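Local coordinates for glcnac-alpha-1,4-gal-releasing endo-beta-galactosidase (Clostridium perfringens, PDB 1UPS), which probably hydrolyses internal beta-galactosidic bonds in glycan chains, releasing the disaccharide GlcNAc-alpha-1,4-Gal, and binds a calcium ion, at residues A[71-76]-A[268-273]. Residues are numbered along the deposited sequence; the frame is centred on the assembly and turned at random.
Sequences NGSLVE and EWAIDY. With CA (calcium ion), chain C.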
ATOM      1  N   ASN A  71      -7.605 -27.159   2.326  1.00 18.77           N
ATOM      2  CA  ASN A  71      -6.753 -26.986   3.511  1.00 20.06           C
ATOM      3  C   ASN A  71      -7.002 -25.636   4.210  1.00 19.59           C
ATOM      4  O   ASN A  71      -6.061 -24.917   4.565  1.00 20.12           O
ATOM      5  CB  ASN A  71      -5.281 -27.145   3.085  1.00 21.16           C
ATOM      6  CG  ASN A  71      -4.334 -27.335   4.259  1.00 22.91           C
ATOM      7  OD1 ASN A  71      -4.566 -28.158   5.155  1.00 24.49           O
ATOM      8  ND2 ASN A  71      -3.247 -26.570   4.251  1.00 24.15           N
ATOM      9  N   GLY A  72      -8.279 -25.301   4.397  1.00 18.52           N
ATOM     10  CA  GLY A  72      -8.681 -24.056   5.040  1.00 16.70           C
ATOM     11  C   GLY A  72      -8.493 -22.769   4.233  1.00 15.31           C
ATOM     12  O   GLY A  72      -8.589 -21.681   4.809  1.00 15.08           O
ATOM     13  N   SER A  73      -8.258 -22.880   2.921  1.00 13.91           N
ATOM     14  CA  SER A  73      -8.021 -21.696   2.074  1.00 13.43           C
ATOM     15  C   SER A  73      -8.964 -21.644   0.894  1.00 12.55           C
ATOM     16  O   SER A  73      -9.382 -22.688   0.370  1.00 12.06           O
ATOM     17  CB  SER A  73      -6.580 -21.705   1.537  1.00 13.50           C
ATOM     18  OG  SER A  73      -5.652 -21.467   2.587  1.00 14.87           O
ATOM     19  N   LEU A  74      -9.304 -20.433   0.466  1.00 11.84           N
ATOM     20  CA  LEU A  74      -9.872 -20.266  -0.872  1.00 11.51           C
ATOM     21  C   LEU A  74      -8.742 -20.422  -1.899  1.00 11.42           C
ATOM     22  O   LEU A  74      -7.709 -19.726  -1.824  1.00 11.93           O
ATOM     23  CB  LEU A  74     -10.515 -18.877  -1.006  1.00 11.35           C
ATOM     24  CG  LEU A  74     -10.932 -18.437  -2.421  1.00 11.81           C
ATOM     25  CD1 LEU A  74     -12.136 -19.248  -2.883  1.00 11.93           C
ATOM     26  CD2 LEU A  74     -11.242 -16.923  -2.402  1.00 11.71           C
ATOM     27  N   VAL A  75      -8.948 -21.324  -2.854  1.00 11.03           N
ATOM     28  CA  VAL A  75      -8.022 -21.522  -3.966  1.00 11.24           C
ATOM     29  C   VAL A  75      -8.721 -21.123  -5.276  1.00 11.20           C
ATOM     30  O   VAL A  75      -9.454 -21.921  -5.885  1.00 11.39           O
ATOM     31  CB  VAL A  75      -7.485 -22.984  -4.027  1.00 11.13           C
ATOM     32  CG1 VAL A  75      -6.548 -23.203  -5.242  1.00 12.46           C
ATOM     33  CG2 VAL A  75      -6.792 -23.356  -2.720  1.00 12.34           C
ATOM     34  N   GLU A  76      -8.499 -19.875  -5.688  1.00 10.51           N
ATOM     35  CA  GLU A  76      -8.950 -19.410  -7.009  1.00 10.83           C
ATOM     36  C   GLU A  76      -8.012 -19.980  -8.051  1.00 10.37           C
ATOM     37  O   GLU A  76      -6.809 -19.968  -7.844  1.00 10.49           O
ATOM     38  CB  GLU A  76      -8.857 -17.881  -7.060  1.00 10.53           C
ATOM     39  CG  GLU A  76      -9.812 -17.217  -6.084  1.00 11.46           C
ATOM     40  CD  GLU A  76      -9.777 -15.695  -6.189  1.00 12.30           C
ATOM     41  OE1 GLU A  76     -10.853 -15.062  -6.050  1.00 12.21           O
ATOM     42  OE2 GLU A  76      -8.677 -15.145  -6.399  1.00 11.42           O
ATOM     43  N   GLU A 268      -2.985 -20.882  -9.880  1.00 11.92           N
ATOM     44  CA  GLU A 268      -3.747 -20.854  -8.649  1.00 12.04           C
ATOM     45  C   GLU A 268      -2.967 -20.260  -7.499  1.00 11.33           C
ATOM     46  O   GLU A 268      -1.737 -20.360  -7.455  1.00 10.71           O
ATOM     47  CB  GLU A 268      -4.245 -22.253  -8.281  1.00 12.27           C
ATOM     48  CG  GLU A 268      -3.190 -23.341  -8.172  1.00 15.63           C
ATOM     49  CD  GLU A 268      -3.825 -24.730  -7.977  1.00 18.67           C
ATOM     50  OE1 GLU A 268      -3.266 -25.560  -7.244  1.00 19.28           O
ATOM     51  OE2 GLU A 268      -4.908 -24.992  -8.545  1.00 21.34           O
ATOM     52  N   TRP A 269      -3.704 -19.651  -6.579  1.00 11.11           N
ATOM     53  CA  TRP A 269      -3.155 -19.225  -5.288  1.00 11.44           C
ATOM     54  C   TRP A 269      -4.114 -19.536  -4.167  1.00 11.82           C
ATOM     55  O   TRP A 269      -5.252 -19.963  -4.413  1.00 12.40           O
ATOM     56  CB  TRP A 269      -2.772 -17.738  -5.273  1.00 10.43           C
ATOM     57  CG  TRP A 269      -3.899 -16.697  -5.360  1.00 11.65           C
ATOM     58  CD1 TRP A 269      -5.041 -16.730  -6.140  1.00 11.96           C
ATOM     59  CD2 TRP A 269      -3.932 -15.451  -4.671  1.00 11.10           C
ATOM     60  NE1 TRP A 269      -5.778 -15.576  -5.952  1.00 11.47           N
ATOM     61  CE2 TRP A 269      -5.115 -14.773  -5.060  1.00 11.44           C
ATOM     62  CE3 TRP A 269      -3.074 -14.827  -3.751  1.00 11.93           C
ATOM     63  CZ2 TRP A 269      -5.450 -13.500  -4.572  1.00 11.66           C
ATOM     64  CZ3 TRP A 269      -3.411 -13.571  -3.258  1.00 12.62           C
ATOM     65  CH2 TRP A 269      -4.586 -12.917  -3.674  1.00 12.70           C
ATOM     66  N   ALA A 270      -3.663 -19.336  -2.927  1.00 11.08           N
ATOM     67  CA  ALA A 270      -4.441 -19.776  -1.778  1.00 10.88           C
ATOM     68  C   ALA A 270      -4.557 -18.659  -0.758  1.00 10.60           C
ATOM     69  O   ALA A 270      -3.545 -18.070  -0.373  1.00 10.44           O
ATOM     70  CB  ALA A 270      -3.797 -21.025  -1.128  1.00 10.75           C
ATOM     71  N   ILE A 271      -5.787 -18.352  -0.351  1.00 10.24           N
ATOM     72  CA  ILE A 271      -6.012 -17.326   0.672  1.00 10.94           C
ATOM     73  C   ILE A 271      -6.624 -17.961   1.922  1.00 10.73           C
ATOM     74  O   ILE A 271      -7.739 -18.470   1.876  1.00 10.43           O
ATOM     75  CB  ILE A 271      -6.929 -16.208   0.137  1.00 11.67           C
ATOM     76  CG1 ILE A 271      -6.392 -15.665  -1.201  1.00 13.26           C
ATOM     77  CG2 ILE A 271      -7.046 -15.059   1.154  1.00 10.84           C
ATOM     78  CD1 ILE A 271      -7.485 -15.401  -2.206  1.00 18.89           C
ATOM     79  N   ASP A 272      -5.902 -17.881   3.042  1.00 10.85           N
ATOM     80  CA  ASP A 272      -6.328 -18.512   4.298  1.00 11.01           C
ATOM     81  C   ASP A 272      -7.487 -17.754   4.942  1.00 11.20           C
ATOM     82  O   ASP A 272      -8.452 -18.363   5.436  1.00 10.18           O
ATOM     83  CB  ASP A 272      -5.120 -18.618   5.248  1.00 10.90           C
ATOM     84  CG  ASP A 272      -5.466 -19.242   6.592  1.00 13.48           C
ATOM     85  OD1 ASP A 272      -4.710 -18.962   7.553  1.00 10.81           O
ATOM     86  OD2 ASP A 272      -6.442 -20.010   6.765  1.00 13.35           O
ATOM     87  N   TYR A 273      -7.403 -16.426   4.943  1.00 10.82           N
ATOM     88  CA  TYR A 273      -8.444 -15.588   5.522  1.00 10.92           C
ATOM     89  C   TYR A 273      -8.313 -14.161   5.030  1.00 10.70           C
ATOM     90  O   TYR A 273      -7.246 -13.761   4.539  1.00 11.04           O
ATOM     91  CB  TYR A 273      -8.409 -15.586   7.069  1.00 11.11           C
ATOM     92  CG  TYR A 273      -7.153 -14.998   7.729  1.00 11.34           C
ATOM     93  CD1 TYR A 273      -6.943 -13.605   7.796  1.00 11.66           C
ATOM     94  CD2 TYR A 273      -6.225 -15.833   8.371  1.00 11.27           C
ATOM     95  CE1 TYR A 273      -5.807 -13.075   8.402  1.00 10.57           C
ATOM     96  CE2 TYR A 273      -5.093 -15.303   9.006  1.00  9.63           C
ATOM     97  CZ  TYR A 273      -4.898 -13.939   9.025  1.00 11.60           C
ATOM     98  OH  TYR A 273      -3.783 -13.437   9.648  1.00 10.96           O
TER
HETATM   99 CA    CA C 501      -8.802 -20.320   6.736  1.00 18.81          CA
HETATM  100  O   HOH W   1      -5.199 -22.425   5.098  1.00 27.60           O
HETATM  101  O   HOH W   2      -7.244 -17.935  -4.027  1.00 26.03           O
HETATM  102  O   HOH W   3      -7.710 -22.078   8.110  1.00 22.04           O
HETATM  103  O   HOH W   4      -8.678 -19.159   8.810  1.00 19.85           O
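L74 O accepts two hydrogen bonds, from I271 N, 2.8 Å away with the N-H pointing almost straight at it (166°), and from a water. The return bond, L74 N to I271 O at 2.9 Å, is more bent and closes a hydrogen-bonded pair of antiparallel strands in the GH16 beta-sandwich, a jelly-roll fold of the concanavalin clan. Toward E76 the strands drift apart, and the W269 N bond to E76 O is weak at 3.4 Å. The same water bridges the strands here, donating to L74 O and W269 O and accepting from E76 N.

At the other end, a calcium ion ties the turn before strand 73-78 to strand 267-279. G72 O reaches the metal at 2.4 Å, roughly at right angles to both ligands of a chelate from D272, its carbonyl O and OD2; E37 O and two waters complete six ligands. With CG anti to the backbone N (chi1 179°), the D272 carboxylate lies on the side of its own carbonyl carbon, so that OD2 and the backbone O can reach the same ion. OD1 is held by a salt bridge to R134. A second water links N71 O to S73 OG, which also bonds Y214.

On one face of the pair A270 CB touches both S73 CB and V75 CG2, while E268 sends its carboxylate to R68. The other face looks into the sandwich, toward strands 94-99 and 246-254. Here E76 runs alongside W269, and OE2 receives the indole N-H on its anti side, NE1 to OE2 3.0 Å, with carboxylate and ring planes 50° apart. I271 CD1 touches L74 CD2 at 4.1 Å and sits 3.6 Å above the W269 ring plane, displaced from the ring centre toward its edge.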